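Local coordinates for protein Moesin/ezrin/radixin homolog 2 (Drosophila melanogaster, PDB 7EDR) that probably acts as a merlin-type scaffold at the cell cortex, its FERM domain binding partner proteins, at residues L20-L32 with W58-V70. Residues are numbered along the deposited sequence; the frame is centred on the assembly and turned at random.
Sequences LEPRASGQDLFDL and WLKMEKRVRDQRV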
loop_
_atom_site.group_PDB
_atom_site.type_symbol
_atom_site.label_atom_id
_atom_site.label_comp_id
_atom_site.label_asym_id
_atom_site.label_seq_id
_atom_site.Cartn_x
_atom_site.Cartn_y
_atom_site.Cartn_z
ATOM N N LEU C 20 -3.146 12.321 38.046
ATOM C CA LEU C 20 -2.905 10.907 37.813
ATOM C C LEU C 20 -2.822 10.143 39.132
ATOM O O LEU C 20 -2.533 10.710 40.189
ATOM C CB LEU C 20 -1.622 10.712 37.001
ATOM C CG LEU C 20 -1.631 11.516 35.703
ATOM C CD1 LEU C 20 -0.339 11.303 34.950
ATOM C CD2 LEU C 20 -2.824 11.111 34.860
ATOM N N GLU C 21 -3.086 8.833 39.047
ATOM C CA GLU C 21 -2.783 7.902 40.122
ATOM C C GLU C 21 -1.339 8.106 40.599
ATOM O O GLU C 21 -0.509 8.631 39.855
ATOM C CB GLU C 21 -3.020 6.477 39.622
ATOM C CG GLU C 21 -3.107 5.439 40.705
ATOM C CD GLU C 21 -1.726 4.840 40.952
ATOM O OE1 GLU C 21 -1.472 4.304 42.073
ATOM O OE2 GLU C 21 -0.870 4.903 40.051
ATOM N N PRO C 22 -1.021 7.739 41.852
ATOM C CA PRO C 22 0.377 7.880 42.313
ATOM C C PRO C 22 1.426 7.172 41.458
ATOM O O PRO C 22 2.526 7.714 41.271
ATOM C CB PRO C 22 0.327 7.292 43.730
ATOM C CG PRO C 22 -1.038 7.574 44.190
ATOM C CD PRO C 22 -1.940 7.535 42.990
ATOM N N ARG C 23 1.140 5.963 40.966
ATOM C CA ARG C 23 2.103 5.147 40.232
ATOM C C ARG C 23 1.770 5.069 38.741
ATOM O O ARG C 23 2.080 4.076 38.078
ATOM C CB ARG C 23 2.172 3.737 40.822
ATOM C CG ARG C 23 2.781 3.628 42.216
ATOM C CD ARG C 23 2.266 2.368 42.922
ATOM N NE ARG C 23 0.967 2.612 43.541
ATOM C CZ ARG C 23 0.734 2.533 44.846
ATOM N NH1 ARG C 23 1.713 2.185 45.676
ATOM N NH2 ARG C 23 -0.480 2.793 45.318
ATOM N N ALA C 24 1.123 6.098 38.205
ATOM C CA ALA C 24 0.840 6.130 36.779
ATOM C C ALA C 24 2.146 6.093 35.992
ATOM O O ALA C 24 3.188 6.576 36.453
ATOM C CB ALA C 24 0.031 7.379 36.427
ATOM N N SER C 25 2.088 5.503 34.803
ATOM C CA SER C 25 3.255 5.382 33.939
ATOM C C SER C 25 3.273 6.472 32.874
ATOM O O SER C 25 2.287 7.183 32.644
ATOM C CB SER C 25 3.279 4.028 33.252
ATOM O OG SER C 25 2.286 4.018 32.251
ATOM N N GLY C 26 4.427 6.585 32.211
ATOM C CA GLY C 26 4.554 7.527 31.106
ATOM C C GLY C 26 3.593 7.228 29.968
ATOM O O GLY C 26 2.997 8.147 29.388
ATOM N N GLN C 27 3.416 5.941 29.640
ATOM C CA GLN C 27 2.451 5.583 28.611
ATOM C C GLN C 27 1.064 6.083 28.966
ATOM O O GLN C 27 0.280 6.450 28.075
ATOM C CB GLN C 27 2.400 4.071 28.403
ATOM C CG GLN C 27 1.655 3.698 27.117
ATOM C CD GLN C 27 2.402 4.168 25.880
ATOM O OE1 GLN C 27 3.589 3.864 25.708
ATOM N NE2 GLN C 27 1.727 4.938 25.030
ATOM N N ASP C 28 0.737 6.080 30.267
ATOM C CA ASP C 28 -0.584 6.502 30.725
ATOM C C ASP C 28 -0.804 7.982 30.453
ATOM O O ASP C 28 -1.846 8.379 29.918
ATOM C CB ASP C 28 -0.747 6.216 32.219
ATOM C CG ASP C 28 -0.758 4.742 32.555
ATOM O OD1 ASP C 28 -1.240 3.929 31.734
ATOM O OD2 ASP C 28 -0.307 4.407 33.677
ATOM N N LEU C 29 0.164 8.816 30.834
ATOM C CA LEU C 29 0.073 10.238 30.529
ATOM C C LEU C 29 0.015 10.446 29.025
ATOM O O LEU C 29 -0.887 11.119 28.517
ATOM C CB LEU C 29 1.264 10.984 31.140
ATOM C CG LEU C 29 1.152 12.439 31.604
ATOM C CD1 LEU C 29 2.517 13.082 31.643
ATOM C CD2 LEU C 29 0.230 13.270 30.752
ATOM N N PHE C 30 0.956 9.832 28.298
ATOM C CA PHE C 30 1.028 9.959 26.845
ATOM C C PHE C 30 -0.298 9.601 26.171
ATOM O O PHE C 30 -0.777 10.341 25.307
ATOM C CB PHE C 30 2.170 9.085 26.313
ATOM C CG PHE C 30 2.575 9.398 24.882
ATOM C CD1 PHE C 30 3.223 10.589 24.564
ATOM C CD2 PHE C 30 2.330 8.493 23.863
ATOM C CE1 PHE C 30 3.599 10.876 23.257
ATOM C CE2 PHE C 30 2.710 8.781 22.562
ATOM C CZ PHE C 30 3.347 9.982 22.266
ATOM N N ASP C 31 -0.916 8.478 26.556
ATOM C CA ASP C 31 -2.206 8.121 25.956
ATOM C C ASP C 31 -3.289 9.118 26.352
ATOM O O ASP C 31 -4.147 9.486 25.539
ATOM C CB ASP C 31 -2.627 6.705 26.364
ATOM C CG ASP C 31 -1.684 5.624 25.839
ATOM O OD1 ASP C 31 -0.930 5.882 24.875
ATOM O OD2 ASP C 31 -1.709 4.499 26.381
ATOM N N LEU C 32 -3.260 9.567 27.603
ATOM C CA LEU C 32 -4.222 10.558 28.062
ATOM C C LEU C 32 -4.148 11.821 27.216
ATOM O O LEU C 32 -5.172 12.337 26.757
ATOM C CB LEU C 32 -3.953 10.865 29.531
ATOM C CG LEU C 32 -4.883 11.822 30.255
ATOM C CD1 LEU C 32 -6.329 11.364 30.108
ATOM C CD2 LEU C 32 -4.454 11.855 31.708
ATOM N N TRP C 58 13.158 13.459 27.934
ATOM C CA TRP C 58 11.876 13.009 27.421
ATOM C C TRP C 58 11.320 11.948 28.356
ATOM O O TRP C 58 12.076 11.134 28.890
ATOM C CB TRP C 58 12.014 12.440 26.010
ATOM C CG TRP C 58 12.496 13.421 25.004
ATOM C CD1 TRP C 58 13.795 13.647 24.623
ATOM C CD2 TRP C 58 11.688 14.319 24.233
ATOM N NE1 TRP C 58 13.836 14.632 23.653
ATOM C CE2 TRP C 58 12.557 15.058 23.401
ATOM C CE3 TRP C 58 10.313 14.557 24.151
ATOM C CZ2 TRP C 58 12.094 16.023 22.512
ATOM C CZ3 TRP C 58 9.855 15.523 23.265
ATOM C CH2 TRP C 58 10.748 16.244 22.457
ATOM N N LEU C 59 10.002 11.961 28.555
ATOM C CA LEU C 59 9.380 10.997 29.456
ATOM C C LEU C 59 9.506 9.588 28.882
ATOM O O LEU C 59 9.269 9.376 27.688
ATOM C CB LEU C 59 7.908 11.358 29.675
ATOM C CG LEU C 59 7.168 10.752 30.875
ATOM C CD1 LEU C 59 7.896 11.048 32.184
ATOM C CD2 LEU C 59 5.769 11.302 30.924
ATOM N N LYS C 60 9.896 8.628 29.724
ATOM C CA LYS C 60 9.935 7.224 29.319
ATOM C C LYS C 60 8.559 6.589 29.472
ATOM O O LYS C 60 7.810 6.896 30.405
ATOM C CB LYS C 60 10.971 6.454 30.138
ATOM C CG LYS C 60 12.420 6.711 29.690
ATOM C CD LYS C 60 13.410 6.410 30.815
ATOM C CE LYS C 60 14.828 6.145 30.295
ATOM N NZ LYS C 60 15.300 4.757 30.637
ATOM N N MET C 61 8.224 5.699 28.544
ATOM C CA MET C 61 6.848 5.230 28.446
ATOM C C MET C 61 6.509 4.191 29.503
ATOM O O MET C 61 5.391 4.180 30.024
ATOM C CB MET C 61 6.583 4.663 27.049
ATOM C CG MET C 61 6.509 5.721 25.973
ATOM S SD MET C 61 5.142 6.848 26.277
ATOM C CE MET C 61 6.005 8.275 26.947
ATOM N N GLU C 62 7.429 3.296 29.833
ATOM C CA GLU C 62 7.062 2.212 30.728
ATOM C C GLU C 62 7.714 2.306 32.105
ATOM O O GLU C 62 7.631 1.351 32.879
ATOM C CB GLU C 62 7.333 0.864 30.056
ATOM C CG GLU C 62 6.221 0.477 29.031
ATOM C CD GLU C 62 4.790 0.361 29.640
ATOM O OE1 GLU C 62 3.799 0.418 28.864
ATOM O OE2 GLU C 62 4.653 0.201 30.886
ATOM N N LYS C 63 8.311 3.443 32.454
ATOM C CA LYS C 63 8.599 3.731 33.853
ATOM C C LYS C 63 7.451 4.536 34.467
ATOM O O LYS C 63 6.656 5.167 33.764
ATOM C CB LYS C 63 9.912 4.508 34.007
ATOM C CG LYS C 63 11.156 3.768 33.554
ATOM C CD LYS C 63 11.231 2.405 34.189
ATOM C CE LYS C 63 12.437 1.625 33.698
ATOM N NZ LYS C 63 12.477 0.281 34.346
ATOM N N ARG C 64 7.370 4.503 35.798
ATOM C CA ARG C 64 6.418 5.343 36.518
ATOM C C ARG C 64 6.818 6.809 36.413
ATOM O O ARG C 64 8.001 7.152 36.500
ATOM C CB ARG C 64 6.348 4.936 37.989
ATOM C CG ARG C 64 5.665 3.609 38.245
ATOM C CD ARG C 64 6.009 3.087 39.623
ATOM N NE ARG C 64 5.190 1.936 39.979
ATOM C CZ ARG C 64 5.198 1.364 41.179
ATOM N NH1 ARG C 64 5.982 1.846 42.135
ATOM N NH2 ARG C 64 4.417 0.316 41.426
ATOM N N VAL C 65 5.825 7.680 36.213
ATOM C CA VAL C 65 6.106 9.114 36.129
ATOM C C VAL C 65 6.847 9.567 37.375
ATOM O O VAL C 65 7.797 10.363 37.315
ATOM C CB VAL C 65 4.800 9.914 35.940
ATOM C CG1 VAL C 65 5.104 11.396 35.796
ATOM C CG2 VAL C 65 3.998 9.399 34.752
ATOM N N ARG C 66 6.414 9.053 38.526
ATOM C CA ARG C 66 6.996 9.368 39.823
ATOM C C ARG C 66 8.483 9.026 39.891
ATOM O O ARG C 66 9.215 9.647 40.674
ATOM C CB ARG C 66 6.169 8.613 40.875
ATOM C CG ARG C 66 6.723 8.530 42.255
ATOM C CD ARG C 66 6.350 7.196 42.917
ATOM N NE ARG C 66 4.947 7.094 43.320
ATOM C CZ ARG C 66 4.481 6.170 44.163
ATOM N NH1 ARG C 66 5.301 5.269 44.693
ATOM N NH2 ARG C 66 3.195 6.146 44.485
ATOM N N ASP C 67 8.954 8.096 39.051
ATOM C CA ASP C 67 10.296 7.531 39.143
ATOM C C ASP C 67 11.267 8.089 38.110
ATOM O O ASP C 67 12.299 7.462 37.847
ATOM C CB ASP C 67 10.243 6.011 38.997
ATOM C CG ASP C 67 9.497 5.346 40.127
ATOM O OD1 ASP C 67 9.179 4.144 40.000
ATOM O OD2 ASP C 67 9.230 6.027 41.143
ATOM N N GLN C 68 10.970 9.239 37.514
ATOM C CA GLN C 68 11.760 9.731 36.390
ATOM C C GLN C 68 12.372 11.095 36.684
ATOM O O GLN C 68 12.660 11.866 35.762
ATOM C CB GLN C 68 10.919 9.761 35.110
ATOM C CG GLN C 68 10.364 8.377 34.719
ATOM C CD GLN C 68 9.757 8.336 33.324
ATOM O OE1 GLN C 68 10.351 8.815 32.359
ATOM N NE2 GLN C 68 8.565 7.756 33.211
ATOM N N ARG C 69 12.585 11.389 37.969
ATOM C CA ARG C 69 13.336 12.568 38.399
ATOM C C ARG C 69 12.785 13.855 37.788
ATOM O O ARG C 69 13.535 14.749 37.394
ATOM C CB ARG C 69 14.823 12.424 38.075
ATOM C CG ARG C 69 15.584 11.472 38.978
ATOM C CD ARG C 69 16.686 10.777 38.189
ATOM N NE ARG C 69 16.376 9.375 37.893
ATOM C CZ ARG C 69 16.609 8.770 36.728
ATOM N NH1 ARG C 69 17.130 9.446 35.704
ATOM N NH2 ARG C 69 16.300 7.485 36.582
ATOM N N VAL C 70 11.461 13.959 37.710
ATOM C CA VAL C 70 10.859 15.225 37.313
ATOM C C VAL C 70 11.074 16.248 38.418
ATOM O O VAL C 70 10.808 15.972 39.597
ATOM C CB VAL C 70 9.367 15.045 37.008
ATOM C CG1 VAL C 70 8.746 16.392 36.691
ATOM C CG2 VAL C 70 9.180 14.080 35.852
HETATM O O HOH W 1 1.783 1.586 31.526
HETATM O O HOH W 2 4.023 0.999 26.436
#
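The aliphatic chain of R23 runs alongside R64 and R66, its CG touching a face of each guanidinium: it sits over the centre of the R64 group, 3.5 Å above that plane, and toward the rim of the R66 group, while P22 CB lies at the R66 edge, in plane. R66 NH2 in turn lies over one face of R23's own group, bringing like charges together (R23 NE to R66 NH2, 4.3 Å), with R23 NE turned to E21 OE1 in a weakly hydrogen-bonded salt bridge. R66 NE also donates to P22 O, 3.2 Å, from above the carbonyl plane. M61 SD stands 4.5 Å from the F30 ring centroid and 37° off its normal, an oblique Met-aromatic contact; chi1 and the bend at chi2 (-62°) carry the sulfur there. Both segments belong to the ubiquitin-like lobe of the FERM domain, where the long loop after strand 56-58 closes on the start of helix 26-37. S25, at the N-cap, forms a capping box with D28: D28 N donates to S25 OG and S25 N to D28 OD2. Beside it, V65 N donates to A24 O (2.9 Å), G26 N to K63 O (3.1 Å), and Q27 N to a lone pair of M61 O (2.7 Å). G26 CA makes a CA-H...O contact with K60 O (3.4 Å, 161° at the hydrogen), and Q27 OE1 accepts a hydrogen bond from a side chain of another protein's chain.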